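Local coordinates for protein beta-galactosidase (Marinomonas sp. ef1, PDB 6Y2K) that hydrolyses beta-galactosides, releasing terminal galactose, as a cold-active GH42 enzyme that assembles into hexamers, at residues 526-531 with 547-552. Residues are numbered along the deposited sequence; the frame is centred on the assembly and turned at random.
Sequences VDALPE and KHWHEQ
Val526 lies against the indole of Trp549, and its branches show how. CB stays at the margin, 4.1 Å from Trp549 CZ2; CG1, anti to the backbone N (chi1 179°), reaches over one face, 3.4 Å from the six-membered ring's centroid and 11° off its normal, a CH-pi contact; CG2 meets CZ2 near the rim. In the ring plane, Trp549 NE1 donates to Glu551 OE2 at 2.9 Å, which helps fix the indole's rotation; Tyr578 holds the other oxygen, OE1, and Arg496 makes a cation-pi contact with the indole. With an alanine here in place of Trp549, Val526 CG1 would probably lose its aromatic floor and Glu551 OE2 the indole N-H. On the other face of the strand pair, His550 ND1 gives Asp527 OD2 a nearly straight bond (2.8 Å, 172°) on its anti lone pair, while His550 NE2 binds Asp563 and Asp527 OD1 forms a salt bridge with Arg288 of a neighbouring subunit. Beyond the strand pairing, His548 NE2 donates to Glu531 OE1 at 2.6 Å, in the ring plane but tilted out of the carboxylate plane, and Lys547 CG covers one ring face. Leu529 N to His548 O (2.8 Å) extends the backbone pairing set by the Asp527–His550 hydrogen-bonded pair. The strands run antiparallel, a pair within the trimerisation domain, lying at a subunit interface of the hexamer.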
ATOM      1  N   VAL A 526       8.421 -32.201  13.644  1.00 15.23           N
ATOM      2  CA  VAL A 526       8.786 -30.879  13.134  1.00 14.93           C
ATOM      3  C   VAL A 526       7.634 -30.234  12.352  1.00 14.64           C
ATOM      4  O   VAL A 526       7.036 -30.863  11.488  1.00 14.84           O
ATOM      5  CB  VAL A 526      10.002 -30.969  12.181  1.00 15.34           C
ATOM      6  CG1 VAL A 526      10.368 -29.598  11.618  1.00 15.41           C
ATOM      7  CG2 VAL A 526      11.215 -31.566  12.890  1.00 15.28           C
ATOM      8  N   ASP A 527       7.366 -28.970  12.665  1.00 14.28           N
ATOM      9  CA  ASP A 527       6.476 -28.091  11.918  1.00 14.16           C
ATOM     10  C   ASP A 527       7.393 -27.250  11.007  1.00 14.39           C
ATOM     11  O   ASP A 527       8.088 -26.340  11.484  1.00 14.32           O
ATOM     12  CB  ASP A 527       5.685 -27.236  12.927  1.00 14.26           C
ATOM     13  CG  ASP A 527       4.716 -26.254  12.286  1.00 14.12           C
ATOM     14  OD1 ASP A 527       4.158 -26.541  11.216  1.00 15.25           O
ATOM     15  OD2 ASP A 527       4.472 -25.184  12.887  1.00 14.15           O
ATOM     16  N   ALA A 528       7.436 -27.602   9.719  1.00 14.09           N
ATOM     17  CA  ALA A 528       8.338 -26.979   8.757  1.00 14.66           C
ATOM     18  C   ALA A 528       7.538 -25.970   7.940  1.00 15.09           C
ATOM     19  O   ALA A 528       6.594 -26.342   7.235  1.00 15.26           O
ATOM     20  CB  ALA A 528       8.981 -28.035   7.874  1.00 14.60           C
ATOM     21  N   LEU A 529       7.916 -24.693   8.052  1.00 15.54           N
ATOM     22  CA  LEU A 529       7.021 -23.577   7.725  1.00 15.74           C
ATOM     23  C   LEU A 529       7.421 -22.721   6.519  1.00 16.08           C
ATOM     24  O   LEU A 529       8.614 -22.492   6.276  1.00 15.62           O
ATOM     25  CB  LEU A 529       6.890 -22.660   8.950  1.00 15.96           C
ATOM     26  CG  LEU A 529       6.128 -23.214  10.156  1.00 16.02           C
ATOM     27  CD1 LEU A 529       6.344 -22.324  11.373  1.00 16.20           C
ATOM     28  CD2 LEU A 529       4.640 -23.379   9.866  1.00 16.04           C
ATOM     29  N   PRO A 530       6.410 -22.202   5.781  1.00 16.32           N
ATOM     30  CA  PRO A 530       6.677 -21.197   4.771  1.00 16.56           C
ATOM     31  C   PRO A 530       6.884 -19.837   5.434  1.00 17.06           C
ATOM     32  O   PRO A 530       6.547 -19.654   6.620  1.00 16.35           O
ATOM     33  CB  PRO A 530       5.395 -21.202   3.933  1.00 16.14           C
ATOM     34  CG  PRO A 530       4.319 -21.545   4.914  1.00 16.42           C
ATOM     35  CD  PRO A 530       4.960 -22.464   5.918  1.00 16.48           C
ATOM     36  N   GLU A 531       7.402 -18.886   4.659  1.00 17.93           N
ATOM     37  CA  GLU A 531       7.692 -17.528   5.149  1.00 19.01           C
ATOM     38  C   GLU A 531       6.449 -16.810   5.701  1.00 18.62           C
ATOM     39  O   GLU A 531       6.550 -16.013   6.644  1.00 19.17           O
ATOM     40  CB  GLU A 531       8.324 -16.699   4.018  1.00 20.83           C
ATOM     41  CG  GLU A 531       8.880 -15.334   4.426  1.00 22.48           C
ATOM     42  CD  GLU A 531      10.126 -15.406   5.302  1.00 23.52           C
ATOM     43  OE1 GLU A 531      10.849 -16.416   5.294  1.00 24.93           O
ATOM     44  OE2 GLU A 531      10.395 -14.424   6.004  1.00 27.10           O
ATOM     45  N   LYS A 547      10.298 -18.485  12.703  1.00 17.11           N
ATOM     46  CA  LYS A 547      10.021 -18.758  11.297  1.00 17.30           C
ATOM     47  C   LYS A 547      10.734 -20.016  10.820  1.00 16.83           C
ATOM     48  O   LYS A 547      11.721 -20.442  11.422  1.00 16.93           O
ATOM     49  CB  LYS A 547      10.427 -17.568  10.424  1.00 18.68           C
ATOM     50  CG  LYS A 547      11.862 -17.099  10.594  1.00 19.96           C
ATOM     51  CD  LYS A 547      12.070 -15.747   9.911  1.00 21.27           C
ATOM     52  CE  LYS A 547      13.509 -15.253  10.058  1.00 22.20           C
ATOM     53  NZ  LYS A 547      13.753 -14.045   9.208  1.00 23.40           N
ATOM     54  N   HIS A 548      10.191 -20.626   9.770  1.00 16.23           N
ATOM     55  CA  HIS A 548      10.835 -21.695   8.975  1.00 16.55           C
ATOM     56  C   HIS A 548      10.855 -23.085   9.593  1.00 16.15           C
ATOM     57  O   HIS A 548      10.549 -24.075   8.905  1.00 16.40           O
ATOM     58  CB  HIS A 548      12.270 -21.324   8.539  1.00 17.00           C
ATOM     59  CG  HIS A 548      12.379 -19.990   7.867  1.00 17.25           C
ATOM     60  ND1 HIS A 548      13.533 -19.236   7.901  1.00 17.69           N
ATOM     61  CD2 HIS A 548      11.482 -19.278   7.142  1.00 17.33           C
ATOM     62  CE1 HIS A 548      13.339 -18.114   7.229  1.00 17.62           C
ATOM     63  NE2 HIS A 548      12.106 -18.116   6.758  1.00 17.55           N
ATOM     64  N   TRP A 549      11.253 -23.164  10.862  1.00 15.80           N
ATOM     65  CA  TRP A 549      11.492 -24.424  11.551  1.00 15.40           C
ATOM     66  C   TRP A 549      11.000 -24.313  12.997  1.00 15.11           C
ATOM     67  O   TRP A 549      11.398 -23.412  13.722  1.00 14.54           O
ATOM     68  CB  TRP A 549      12.988 -24.728  11.525  1.00 15.13           C
ATOM     69  CG  TRP A 549      13.321 -26.127  11.883  1.00 15.03           C
ATOM     70  CD1 TRP A 549      13.690 -26.598  13.111  1.00 15.35           C
ATOM     71  CD2 TRP A 549      13.317 -27.251  11.007  1.00 15.06           C
ATOM     72  NE1 TRP A 549      13.913 -27.952  13.054  1.00 15.16           N
ATOM     73  CE2 TRP A 549      13.695 -28.378  11.770  1.00 15.27           C
ATOM     74  CE3 TRP A 549      13.027 -27.416   9.644  1.00 15.28           C
ATOM     75  CZ2 TRP A 549      13.801 -29.663  11.216  1.00 15.42           C
ATOM     76  CZ3 TRP A 549      13.128 -28.687   9.092  1.00 15.38           C
ATOM     77  CH2 TRP A 549      13.513 -29.800   9.881  1.00 15.37           C
ATOM     78  N   HIS A 550      10.134 -25.243  13.388  1.00 14.97           N
ATOM     79  CA  HIS A 550       9.349 -25.142  14.618  1.00 14.94           C
ATOM     80  C   HIS A 550       9.213 -26.541  15.218  1.00 14.91           C
ATOM     81  O   HIS A 550       8.276 -27.276  14.908  1.00 14.92           O
ATOM     82  CB  HIS A 550       7.987 -24.499  14.269  1.00 14.88           C
ATOM     83  CG  HIS A 550       7.049 -24.312  15.424  1.00 14.65           C
ATOM     84  ND1 HIS A 550       5.680 -24.394  15.275  1.00 14.80           N
ATOM     85  CD2 HIS A 550       7.268 -23.998  16.723  1.00 14.53           C
ATOM     86  CE1 HIS A 550       5.097 -24.166  16.439  1.00 14.85           C
ATOM     87  NE2 HIS A 550       6.037 -23.912  17.333  1.00 14.82           N
ATOM     88  N   GLU A 551      10.176 -26.916  16.055  1.00 15.35           N
ATOM     89  CA  GLU A 551      10.190 -28.260  16.652  1.00 15.17           C
ATOM     90  C   GLU A 551       9.172 -28.378  17.769  1.00 15.38           C
ATOM     91  O   GLU A 551       9.074 -27.488  18.610  1.00 15.86           O
ATOM     92  CB  GLU A 551      11.586 -28.620  17.174  1.00 15.14           C
ATOM     93  CG  GLU A 551      12.574 -28.895  16.059  1.00 15.22           C
ATOM     94  CD  GLU A 551      14.018 -28.939  16.505  1.00 15.08           C
ATOM     95  OE1 GLU A 551      14.297 -28.868  17.731  1.00 15.20           O
ATOM     96  OE2 GLU A 551      14.878 -29.055  15.604  1.00 14.84           O
ATOM     97  N   GLN A 552       8.417 -29.475  17.759  1.00 15.67           N
ATOM     98  CA  GLN A 552       7.483 -29.826  18.825  1.00 16.22           C
ATOM     99  C   GLN A 552       8.260 -30.686  19.825  1.00 16.55           C
ATOM    100  O   GLN A 552       8.665 -31.809  19.487  1.00 16.99           O
ATOM    101  CB  GLN A 552       6.293 -30.600  18.257  1.00 16.44           C
ATOM    102  CG  GLN A 552       5.256 -31.018  19.292  1.00 16.87           C
ATOM    103  CD  GLN A 552       4.139 -31.856  18.687  1.00 17.30           C
ATOM    104  OE1 GLN A 552       3.468 -31.429  17.736  1.00 19.12           O
ATOM    105  NE2 GLN A 552       3.923 -33.034  19.242  1.00 15.98           N
TER
HETATM  106  O   HOH W   1       7.913 -19.098   8.851  1.00 13.03           O
HETATM  107  O   HOH W   2      13.008 -14.538   6.599  1.00 28.13           O
HETATM  108  O   HOH W   3      10.936 -12.522   7.944  1.00 48.09           O